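PDB 2QGZ: putative primosome component from Streptococcus pyogenes serotype M3, which probably binds ATP through a P-loop NTPase domain and helps load the replicative helicase onto DNA during primosome assembly. Local coordinates for residues A[153-164]-A[287-298]. Sequence-based numbering, arbitrary orientation.
Sequences KGLYLYGDMGIG and YLAREFHLEGAN. With PO4 (phosphate ion), chain B.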
# COMPACT_ATOMS: atom_id res chain seq x y z
N LYS A 153 -11.25 -0.07 5.68
CA LYS A 153 -10.03 0.73 5.71
C LYS A 153 -8.78 -0.09 5.43
O LYS A 153 -8.72 -1.27 5.75
CB LYS A 153 -9.89 1.41 7.07
CG LYS A 153 -11.03 2.34 7.43
CD LYS A 153 -11.27 3.39 6.35
CE LYS A 153 -12.15 4.52 6.87
NZ LYS A 153 -13.33 4.00 7.62
N GLY A 154 -7.77 0.56 4.86
CA GLY A 154 -6.54 -0.13 4.57
C GLY A 154 -5.63 -0.06 5.77
O GLY A 154 -6.06 0.27 6.87
N LEU A 155 -4.36 -0.37 5.57
CA LEU A 155 -3.39 -0.33 6.65
C LEU A 155 -2.21 0.58 6.35
O LEU A 155 -1.80 0.72 5.20
CB LEU A 155 -2.85 -1.74 6.95
CG LEU A 155 -3.67 -2.69 7.81
CD1 LEU A 155 -4.97 -3.09 7.12
CD2 LEU A 155 -2.83 -3.93 8.08
N TYR A 156 -1.70 1.23 7.38
CA TYR A 156 -0.53 2.09 7.28
C TYR A 156 0.51 1.33 8.11
O TYR A 156 0.46 1.34 9.35
CB TYR A 156 -0.82 3.47 7.87
CG TYR A 156 0.36 4.44 7.87
CD1 TYR A 156 1.32 4.41 8.89
CD2 TYR A 156 0.50 5.40 6.86
CE1 TYR A 156 2.38 5.30 8.91
CE2 TYR A 156 1.56 6.30 6.87
CZ TYR A 156 2.50 6.25 7.90
OH TYR A 156 3.54 7.14 7.93
N LEU A 157 1.41 0.63 7.42
CA LEU A 157 2.45 -0.16 8.08
C LEU A 157 3.76 0.58 8.14
O LEU A 157 4.34 0.91 7.10
CB LEU A 157 2.71 -1.47 7.32
CG LEU A 157 1.74 -2.64 7.47
CD1 LEU A 157 2.23 -3.81 6.63
CD2 LEU A 157 1.66 -3.03 8.92
N TYR A 158 4.26 0.81 9.33
CA TYR A 158 5.53 1.50 9.43
C TYR A 158 6.49 0.77 10.35
O TYR A 158 6.08 0.05 11.27
CB TYR A 158 5.30 2.94 9.89
CG TYR A 158 5.11 3.10 11.37
CD1 TYR A 158 6.20 3.36 12.20
CD2 TYR A 158 3.85 3.01 11.95
CE1 TYR A 158 6.04 3.52 13.57
CE2 TYR A 158 3.68 3.17 13.32
CZ TYR A 158 4.78 3.43 14.13
OH TYR A 158 4.64 3.57 15.49
N GLY A 159 7.78 0.95 10.10
CA GLY A 159 8.81 0.30 10.90
C GLY A 159 10.15 0.43 10.20
O GLY A 159 10.24 1.10 9.17
N ASP A 160 11.18 -0.21 10.75
CA ASP A 160 12.50 -0.13 10.16
C ASP A 160 12.53 -0.58 8.70
O ASP A 160 11.64 -1.30 8.23
CB ASP A 160 13.50 -0.96 10.98
CG ASP A 160 13.61 -0.49 12.42
OD1 ASP A 160 13.03 0.57 12.76
OD2 ASP A 160 14.29 -1.18 13.22
N MET A 161 13.57 -0.15 8.00
CA MET A 161 13.75 -0.46 6.60
C MET A 161 14.17 -1.92 6.39
O MET A 161 14.97 -2.46 7.16
CB MET A 161 14.79 0.50 6.03
CG MET A 161 14.90 0.53 4.51
SD MET A 161 16.04 1.84 3.95
CE MET A 161 17.62 0.94 4.00
N GLY A 162 13.60 -2.56 5.38
CA GLY A 162 13.94 -3.93 5.07
C GLY A 162 13.38 -5.07 5.90
O GLY A 162 13.83 -6.19 5.75
N ILE A 163 12.39 -4.82 6.77
CA ILE A 163 11.82 -5.90 7.58
C ILE A 163 10.67 -6.67 6.93
O ILE A 163 10.17 -7.63 7.51
CB ILE A 163 11.36 -5.39 8.98
CG1 ILE A 163 10.19 -4.41 8.82
CG2 ILE A 163 12.52 -4.73 9.71
CD1 ILE A 163 9.62 -3.92 10.15
N GLY A 164 10.25 -6.26 5.74
CA GLY A 164 9.18 -6.96 5.06
C GLY A 164 7.80 -6.31 5.12
O GLY A 164 6.79 -6.99 4.93
N TYR A 287 -7.42 8.97 7.53
CA TYR A 287 -8.80 8.59 7.30
C TYR A 287 -8.88 7.27 6.52
O TYR A 287 -9.75 6.44 6.79
CB TYR A 287 -9.54 9.72 6.57
CG TYR A 287 -10.94 9.36 6.14
CD1 TYR A 287 -11.17 8.72 4.93
CD2 TYR A 287 -12.02 9.63 6.96
CE1 TYR A 287 -12.45 8.35 4.54
CE2 TYR A 287 -13.32 9.25 6.59
CZ TYR A 287 -13.52 8.61 5.39
OH TYR A 287 -14.79 8.19 5.03
N LEU A 288 -7.96 7.07 5.58
CA LEU A 288 -7.95 5.86 4.76
C LEU A 288 -7.31 4.62 5.39
O LEU A 288 -7.68 3.50 5.03
CB LEU A 288 -7.23 6.15 3.44
CG LEU A 288 -7.91 7.12 2.48
CD1 LEU A 288 -6.89 7.71 1.52
CD2 LEU A 288 -9.01 6.39 1.75
N ALA A 289 -6.38 4.80 6.32
CA ALA A 289 -5.73 3.63 6.90
C ALA A 289 -5.44 3.68 8.40
O ALA A 289 -5.24 4.74 8.98
CB ALA A 289 -4.44 3.36 6.14
N ARG A 290 -5.40 2.50 9.01
CA ARG A 290 -5.12 2.39 10.44
C ARG A 290 -3.63 2.13 10.61
O ARG A 290 -3.05 1.31 9.90
CB ARG A 290 -5.95 1.26 11.05
CG ARG A 290 -7.45 1.57 11.11
CD ARG A 290 -7.75 2.63 12.19
NE ARG A 290 -9.09 3.22 12.08
CZ ARG A 290 -9.46 4.11 11.16
NH1 ARG A 290 -8.58 4.52 10.25
NH2 ARG A 290 -10.69 4.59 11.15
N GLU A 291 -3.01 2.83 11.55
CA GLU A 291 -1.57 2.71 11.81
C GLU A 291 -1.19 1.42 12.52
O GLU A 291 -1.83 1.04 13.49
CB GLU A 291 -1.13 3.90 12.65
CG GLU A 291 0.34 4.24 12.60
CD GLU A 291 0.69 5.38 13.56
OE1 GLU A 291 1.76 6.01 13.38
OE2 GLU A 291 -0.10 5.65 14.50
N PHE A 292 -0.15 0.75 12.03
CA PHE A 292 0.34 -0.50 12.64
C PHE A 292 1.87 -0.46 12.68
O PHE A 292 2.51 -0.25 11.65
CB PHE A 292 -0.06 -1.73 11.82
CG PHE A 292 -1.44 -2.26 12.12
CD1 PHE A 292 -2.57 -1.58 11.70
CD2 PHE A 292 -1.60 -3.46 12.81
CE1 PHE A 292 -3.85 -2.09 11.95
CE2 PHE A 292 -2.87 -3.97 13.06
CZ PHE A 292 -4.00 -3.29 12.64
N HIS A 293 2.44 -0.64 13.86
CA HIS A 293 3.89 -0.65 13.98
C HIS A 293 4.34 -2.10 13.79
O HIS A 293 3.87 -3.00 14.50
CB HIS A 293 4.34 -0.15 15.36
CG HIS A 293 5.82 0.09 15.45
ND1 HIS A 293 6.46 0.32 16.65
CD2 HIS A 293 6.78 0.14 14.50
CE1 HIS A 293 7.75 0.51 16.43
NE2 HIS A 293 7.97 0.40 15.13
N LEU A 294 5.23 -2.31 12.83
CA LEU A 294 5.72 -3.64 12.54
C LEU A 294 7.18 -3.77 12.97
O LEU A 294 8.00 -2.89 12.71
CB LEU A 294 5.60 -3.91 11.04
CG LEU A 294 5.73 -5.37 10.62
CD1 LEU A 294 4.47 -6.11 11.06
CD2 LEU A 294 5.89 -5.48 9.10
N GLU A 295 7.51 -4.87 13.63
CA GLU A 295 8.88 -5.10 14.07
C GLU A 295 9.36 -6.49 13.67
O GLU A 295 8.56 -7.42 13.49
CB GLU A 295 9.00 -4.94 15.59
CG GLU A 295 8.40 -3.63 16.09
CD GLU A 295 8.74 -3.34 17.54
OE1 GLU A 295 9.87 -2.85 17.81
OE2 GLU A 295 7.88 -3.60 18.41
N GLY A 296 10.68 -6.62 13.51
CA GLY A 296 11.26 -7.90 13.15
C GLY A 296 11.35 -8.11 11.66
O GLY A 296 10.40 -7.87 10.92
N ALA A 297 12.51 -8.58 11.21
CA ALA A 297 12.72 -8.84 9.80
C ALA A 297 12.02 -10.13 9.41
O ALA A 297 11.62 -10.93 10.25
CB ALA A 297 14.22 -8.95 9.50
N ASN A 298 11.87 -10.32 8.10
CA ASN A 298 11.24 -11.50 7.55
C ASN A 298 12.38 -12.32 6.99
O ASN A 298 13.39 -11.76 6.59
CB ASN A 298 10.30 -11.10 6.42
CG ASN A 298 9.22 -12.14 6.17
OD1 ASN A 298 8.16 -12.09 6.76
ND2 ASN A 298 9.51 -13.09 5.28
P PO4 B . 9.94 -2.92 3.69
O1 PO4 B . 8.88 -1.95 3.26
O2 PO4 B . 11.28 -2.28 3.50
O3 PO4 B . 9.76 -3.26 5.14
O4 PO4 B . 9.84 -4.15 2.87
O HOH W 1 10.69 -1.64 12.99
O HOH W 2 13.01 -8.65 5.94
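In this P-loop NTPase-family fold, the strand leading into the probable Walker A loop pairs with the outermost strand of the parallel sheet: Tyr156 and Tyr158 of strand 154-158 meet Glu291, Phe292 and His293 of strand 289-293. The two run parallel, with axes 30° apart. Their backbone bonds run from Gly154 N, which donates to Leu288 O at 2.9 Å, to Leu294 N, which donates to Tyr158 O at 3.0 Å. Tyr156 bonds through both backbone atoms: its N donates to Arg290 O and its O accepts from Phe292 N.

Tyr158 and His293 share one face of the sheet. Their rings are nearly parallel, 2° apart, but offset, with little overlap. Tyr158 CE1 lies over the imidazole, 3.6 Å from His293 CD2. Chi1 of 81° puts Tyr158 CG between the backbone N and the carbonyl carbon, and His293 CA lies over the ring face. Glu291 runs extended alongside Tyr156, and Glu291 OE1 comes within 3.4 Å of Tyr158 CE2. That oxygen also accepts a hydrogen bond from Phe259 N. On the other face, Leu157 CD2 touches Phe292 CB at 3.6 Å, and Leu155 CD2 sits over the phenyl ring. Helix 131-146 packs on this face against Leu155 and Phe292.

Beyond the strands, residues 159-164 belong to a probable Walker A loop leading into helix 165-179. Gly162 N donates to the phosphate ion at 3.0 Å; Gly164 N makes a weak bond to it. Lys165 N and Ser166 OG also hold this ion, which probably came from the crystallisation liquor. Ile163 CD1 packs on Leu294, 4.1 Å from Leu294 CB. One water joins Asp160 N to Leu294 O. A second accepts from Asn298 N and donates to Gly162 O at 2.6 Å, bridging the loop to the segment after the edge strand.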